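Local atomic coordinates of secreted effector protein SopD (Salmonella typhimurium, PDB entry 5CPC), a protein that acts in the host cell as a secreted virulence effector, promoting membrane fission and macropinosome formation together with SopB and contributing to bacterial replication in macrophages. Residues D205-D210 with D289-K294; P192-D197 with S302-K307. All blocks are in the same frame, centred on the assembly; numbering follows the deposited sequence.

How the interactions relate
Along the chain, 192-197 comes first, in the loop that leaves helix 180-190; strand 201-202 and then 205-210, the lead-in to helix 209-215, follow. Interaction 1 closes a loop of 78 residues by bringing 205-210 against 289-294 of helix 285-298. Interaction 2 closes a wider loop, from 192-197 to 302-307, which contains interaction 1 entirely, so the two nest and do not cross. Their centres lie about 18 Å apart, and they touch where Leu292 O meets Leu303 CD2 in simple packing. Interaction 1 ties the start of helix 209-215 to helix 285-298; interaction 2 ties the loop after helix 180-190 to the segment entering strand 305-306, which pairs in parallel with 201-202.

Interaction 1. Residues D205-D210 with D289-K294; sequences DSLTAD and DVILEK
Leu207 and Ile291 make a small apolar packing contact between the turn that leads into helix 209-215 and the flank of helix 285-298, near one end of the molecule. The turn is an Asx turn followed by an N-cap. Asp205 OD1 accepts a hydrogen bond from the backbone N of Leu207 at 2.8 Å, the N-H coming nearly end-on to the carboxylate oxygen, and Thr208, the N-cap residue, caps the helix start through its OG1, bonded to Glu211 N. Leu207 reaches the partner helix with one methyl, its CD2 lying 3.8 Å from Ile291 CG2. The two side chains cross at about a right angle. On the isoleucine it is the CG2 branch, anti to the backbone N, that does the touching. Met214 and Leu215 of helix 209-215 also pack on Ile291, and Leu215 and Phe223 on Leu207, so the pair belongs to a buried apolar patch where the turn and the two helices meet, with Phe223 added from a loop.

At the more open margin, Lys294 lays its aliphatic chain beside the turn. Its CG is anti to the backbone N (chi1 163°), and bends at chi3 and chi4 let NZ form a salt bridge with Glu211 of helix 209-215. Lys294 CD passes 4.2 Å from Leu207 CD2, and Ser206 OG lies 4.0 Å from Lys294 CD, a van der Waals approach.

Interaction 2. Residues P192-D197 with S302-K307; sequences PAEAPD and SLHIGK
Glu194 extends its side chain across to the 302-307 segment and overlaps Ser302 and His304 with its carboxylate, one oxygen to each. OE1 of Glu194 lies 3.1 Å from Ser302 OG, close enough for a hydrogen bond, although the hydroxyl proton has another acceptor within reach. Glu194 OE2 lies 3.8 Å from His304 CB, a van der Waals contact at the root of the histidine side chain. With CG anti to the backbone N (chi1 170°) and the chain extended beyond it, the glutamate delivers its acid group well clear of its own backbone.

The carboxylate and imidazole planes are 37° apart. Glu194 OE2 and His304 ND1 are separated by 5.4 Å and do not form an ion pair; ND1 has a weak hydrogen bond with Ser311 OG instead, and a positively charged histidine might still feel the acid's field. The stronger partners of the carboxylate lie nearby: Tyr234 OH is hydrogen-bonded to OE1, and Arg191 forms a salt bridge with OE2, so both oxygens of this buried acid are satisfied. Tyr234 OH also bonds Leu303 N, linking the acid to the backbone of the second segment.

Ser302 OG has a second role, accepting a hydrogen bond from the backbone N of His304 at 2.8 Å with an N-H...O angle of 160°. The hydroxyl thus meets the carboxylate while holding the chain in its turn. His304 packs its ring against His198, and its backbone bonds Val201 of the neighbouring strand. The arrangement is an ST turn closed by Ser302 that overlaps an inverse gamma turn centred on His304, leading into strand 305-306 of the parallel pair with 201-202.

Interaction 1. Residues D205-D210 with D289-K294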
loop_
_atom_site.group_PDB
_atom_site.type_symbol
_atom_site.label_atom_id
_atom_site.label_comp_id
_atom_site.label_asym_id
_atom_site.label_seq_id
_atom_site.Cartn_x
_atom_site.Cartn_y
_atom_site.Cartn_z
ATOM N N ASP A 205 7.851 -12.249 27.048
ATOM C CA ASP A 205 9.165 -12.248 26.486
ATOM C C ASP A 205 9.938 -13.540 26.786
ATOM O O ASP A 205 10.455 -13.691 27.837
ATOM C CB ASP A 205 9.899 -11.008 26.990
ATOM C CG ASP A 205 11.319 -10.881 26.405
ATOM O OD1 ASP A 205 11.796 -11.729 25.564
ATOM O OD2 ASP A 205 11.937 -9.892 26.822
ATOM N N SER A 206 10.060 -14.437 25.814
ATOM C CA SER A 206 10.877 -15.583 25.968
ATOM C C SER A 206 12.185 -15.501 25.139
ATOM O O SER A 206 12.750 -16.534 24.855
ATOM C CB SER A 206 10.084 -16.794 25.472
ATOM O OG SER A 206 9.897 -16.653 24.090
ATOM N N LEU A 207 12.610 -14.299 24.706
ATOM C CA LEU A 207 13.715 -14.166 23.741
ATOM C C LEU A 207 14.996 -13.919 24.527
ATOM O O LEU A 207 14.980 -13.213 25.512
ATOM C CB LEU A 207 13.512 -12.953 22.819
ATOM C CG LEU A 207 12.271 -13.035 21.900
ATOM C CD1 LEU A 207 12.275 -11.884 20.890
ATOM C CD2 LEU A 207 12.307 -14.472 21.136
ATOM N N THR A 208 16.077 -14.513 24.082
ATOM C CA THR A 208 17.364 -14.308 24.717
ATOM C C THR A 208 17.916 -13.004 24.128
ATOM O O THR A 208 17.390 -12.511 23.122
ATOM C CB THR A 208 18.317 -15.429 24.366
ATOM O OG1 THR A 208 18.556 -15.330 22.981
ATOM C CG2 THR A 208 17.753 -16.886 24.698
ATOM N N ALA A 209 18.971 -12.467 24.734
ATOM C CA ALA A 209 19.560 -11.227 24.226
ATOM C C ALA A 209 20.044 -11.447 22.749
ATOM O O ALA A 209 19.850 -10.550 21.922
ATOM C CB ALA A 209 20.739 -10.756 25.134
ATOM N N ASP A 210 20.624 -12.625 22.432
ATOM C CA ASP A 210 21.049 -12.940 21.016
ATOM C C ASP A 210 19.861 -12.871 19.994
ATOM O O ASP A 210 19.985 -12.295 18.900
ATOM C CB ASP A 210 21.796 -14.310 20.930
ATOM C CG ASP A 210 23.203 -14.259 21.637
ATOM O OD1 ASP A 210 23.793 -13.160 21.791
ATOM O OD2 ASP A 210 23.702 -15.298 22.084
ATOM N N ASP A 289 13.441 -16.720 10.983
ATOM C CA ASP A 289 12.159 -17.508 10.989
ATOM C C ASP A 289 12.061 -18.440 12.172
ATOM O O ASP A 289 10.991 -18.569 12.792
ATOM C CB ASP A 289 11.971 -18.235 9.615
ATOM C CG ASP A 289 11.595 -17.230 8.482
ATOM O OD1 ASP A 289 11.468 -16.019 8.771
ATOM O OD2 ASP A 289 11.418 -17.634 7.309
ATOM N N VAL A 290 13.179 -19.044 12.562
ATOM C CA VAL A 290 13.185 -19.888 13.778
ATOM C C VAL A 290 12.625 -19.087 14.930
ATOM O O VAL A 290 11.799 -19.560 15.708
ATOM C CB VAL A 290 14.666 -20.402 14.124
ATOM C CG1 VAL A 290 14.732 -21.113 15.445
ATOM C CG2 VAL A 290 15.137 -21.331 13.081
ATOM N N ILE A 291 13.075 -17.856 15.068
ATOM C CA ILE A 291 12.625 -17.032 16.184
ATOM C C ILE A 291 11.174 -16.521 16.059
ATOM O O ILE A 291 10.413 -16.489 17.015
ATOM C CB ILE A 291 13.582 -15.747 16.298
ATOM C CG1 ILE A 291 15.044 -16.165 16.542
ATOM C CG2 ILE A 291 13.085 -14.871 17.432
ATOM C CD1 ILE A 291 16.080 -15.076 16.255
ATOM N N LEU A 292 10.797 -16.077 14.873
ATOM C CA LEU A 292 9.404 -15.748 14.570
ATOM C C LEU A 292 8.510 -16.904 14.905
ATOM O O LEU A 292 7.459 -16.735 15.538
ATOM C CB LEU A 292 9.275 -15.368 13.043
ATOM C CG LEU A 292 10.031 -14.079 12.683
ATOM C CD1 LEU A 292 9.903 -13.750 11.209
ATOM C CD2 LEU A 292 9.623 -12.848 13.531
ATOM N N GLU A 293 8.926 -18.098 14.505
ATOM C CA GLU A 293 8.052 -19.271 14.758
ATOM C C GLU A 293 7.816 -19.429 16.241
ATOM O O GLU A 293 6.672 -19.740 16.674
ATOM C CB GLU A 293 8.640 -20.583 14.202
ATOM C CG GLU A 293 7.698 -21.766 14.468
ATOM C CD GLU A 293 8.349 -23.106 14.298
ATOM O OE1 GLU A 293 7.665 -24.002 13.801
ATOM O OE2 GLU A 293 9.526 -23.313 14.681
ATOM N N LYS A 294 8.882 -19.167 17.032
ATOM C CA LYS A 294 8.803 -19.317 18.494
ATOM C C LYS A 294 7.837 -18.290 19.018
ATOM O O LYS A 294 6.980 -18.613 19.824
ATOM C CB LYS A 294 10.200 -19.172 19.140
ATOM C CG LYS A 294 10.260 -18.907 20.691
ATOM C CD LYS A 294 11.791 -18.683 21.260
ATOM C CE LYS A 294 12.758 -19.854 20.991
ATOM N NZ LYS A 294 13.689 -19.707 19.750
#

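Interaction 2. Residues P192-D197 with S302-K307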
loop_
_atom_site.group_PDB
_atom_site.type_symbol
_atom_site.label_atom_id
_atom_site.label_comp_id
_atom_site.label_asym_id
_atom_site.label_seq_id
_atom_site.Cartn_x
_atom_site.Cartn_y
_atom_site.Cartn_z
ATOM N N PRO A 192 -3.345 -14.501 5.879
ATOM C CA PRO A 192 -4.717 -14.799 5.388
ATOM C C PRO A 192 -5.606 -15.293 6.537
ATOM O O PRO A 192 -6.809 -14.993 6.535
ATOM C CB PRO A 192 -4.513 -15.899 4.304
ATOM C CG PRO A 192 -3.060 -16.365 4.460
ATOM C CD PRO A 192 -2.314 -15.147 5.046
ATOM N N ALA A 193 -5.029 -15.968 7.538
ATOM C CA ALA A 193 -5.883 -16.495 8.575
ATOM C C ALA A 193 -6.145 -15.527 9.733
ATOM O O ALA A 193 -6.852 -15.861 10.675
ATOM C CB ALA A 193 -5.429 -17.925 9.059
ATOM N N GLU A 194 -5.602 -14.316 9.651
ATOM C CA GLU A 194 -5.856 -13.332 10.711
ATOM C C GLU A 194 -6.808 -12.224 10.201
ATOM O O GLU A 194 -6.560 -11.576 9.184
ATOM C CB GLU A 194 -4.539 -12.702 11.131
ATOM C CG GLU A 194 -4.598 -11.490 12.057
ATOM C CD GLU A 194 -3.184 -11.153 12.575
ATOM O OE1 GLU A 194 -2.462 -12.120 13.030
ATOM O OE2 GLU A 194 -2.788 -9.942 12.486
ATOM N N ALA A 195 -7.886 -12.001 10.911
ATOM C CA ALA A 195 -8.797 -10.934 10.540
ATOM C C ALA A 195 -8.132 -9.626 10.923
ATOM O O ALA A 195 -7.472 -9.558 12.002
ATOM C CB ALA A 195 -10.080 -11.123 11.305
ATOM N N PRO A 196 -8.256 -8.589 10.052
ATOM C CA PRO A 196 -7.708 -7.259 10.235
ATOM C C PRO A 196 -8.041 -6.704 11.598
ATOM O O PRO A 196 -7.383 -5.803 12.086
ATOM C CB PRO A 196 -8.482 -6.436 9.210
ATOM C CG PRO A 196 -8.762 -7.375 8.162
ATOM C CD PRO A 196 -8.972 -8.684 8.757
ATOM N N ASP A 197 -9.063 -7.300 12.184
ATOM C CA ASP A 197 -9.666 -6.867 13.348
ATOM C C ASP A 197 -9.089 -7.566 14.567
ATOM O O ASP A 197 -9.442 -7.223 15.705
ATOM C CB ASP A 197 -11.097 -7.338 13.241
ATOM C CG ASP A 197 -12.000 -6.373 13.796
ATOM O OD1 ASP A 197 -11.493 -5.233 13.963
ATOM O OD2 ASP A 197 -13.180 -6.715 14.047
ATOM N N SER A 302 -0.168 -15.702 16.346
ATOM C CA SER A 302 -0.197 -14.361 15.771
ATOM C C SER A 302 1.151 -13.628 16.101
ATOM O O SER A 302 1.807 -13.962 17.118
ATOM C CB SER A 302 -1.306 -13.617 16.436
ATOM O OG SER A 302 -1.340 -12.309 15.914
ATOM N N LEU A 303 1.535 -12.634 15.305
ATOM C CA LEU A 303 2.570 -11.700 15.764
ATOM C C LEU A 303 1.972 -10.352 16.061
ATOM O O LEU A 303 2.674 -9.379 16.282
ATOM C CB LEU A 303 3.791 -11.616 14.839
ATOM C CG LEU A 303 4.501 -12.937 14.536
ATOM C CD1 LEU A 303 5.540 -12.756 13.437
ATOM C CD2 LEU A 303 5.157 -13.445 15.786
ATOM N N HIS A 304 0.652 -10.313 16.193
ATOM C CA HIS A 304 -0.062 -9.097 16.568
ATOM C C HIS A 304 -0.015 -9.013 18.063
ATOM O O HIS A 304 -0.995 -9.269 18.775
ATOM C CB HIS A 304 -1.501 -9.093 16.011
ATOM C CG HIS A 304 -2.331 -7.918 16.426
ATOM N ND1 HIS A 304 -1.796 -6.680 16.728
ATOM C CD2 HIS A 304 -3.671 -7.784 16.555
ATOM C CE1 HIS A 304 -2.761 -5.850 17.075
ATOM N NE2 HIS A 304 -3.911 -6.492 16.962
ATOM N N ILE A 305 1.159 -8.564 18.512
ATOM C CA ILE A 305 1.578 -8.589 19.915
ATOM C C ILE A 305 1.494 -7.176 20.435
ATOM O O ILE A 305 1.968 -6.251 19.781
ATOM C CB ILE A 305 3.005 -9.167 19.942
ATOM C CG1 ILE A 305 2.921 -10.606 19.435
ATOM C CG2 ILE A 305 3.668 -9.050 21.284
ATOM C CD1 ILE A 305 4.243 -11.452 19.511
ATOM N N GLY A 306 0.896 -6.999 21.610
ATOM C CA GLY A 306 0.820 -5.695 22.229
ATOM C C GLY A 306 1.329 -5.797 23.655
ATOM O O GLY A 306 1.589 -6.910 24.176
ATOM N N LYS A 307 1.443 -4.640 24.305
ATOM C CA LYS A 307 1.729 -4.574 25.711
ATOM C C LYS A 307 0.780 -3.530 26.264
ATOM O O LYS A 307 0.509 -2.520 25.611
ATOM C CB LYS A 307 3.202 -4.202 25.983
ATOM C CG LYS A 307 3.737 -4.560 27.396
ATOM C CD LYS A 307 5.171 -4.000 27.674
ATOM C CE LYS A 307 5.281 -2.459 27.409
ATOM N NZ LYS A 307 5.981 -2.134 26.054
#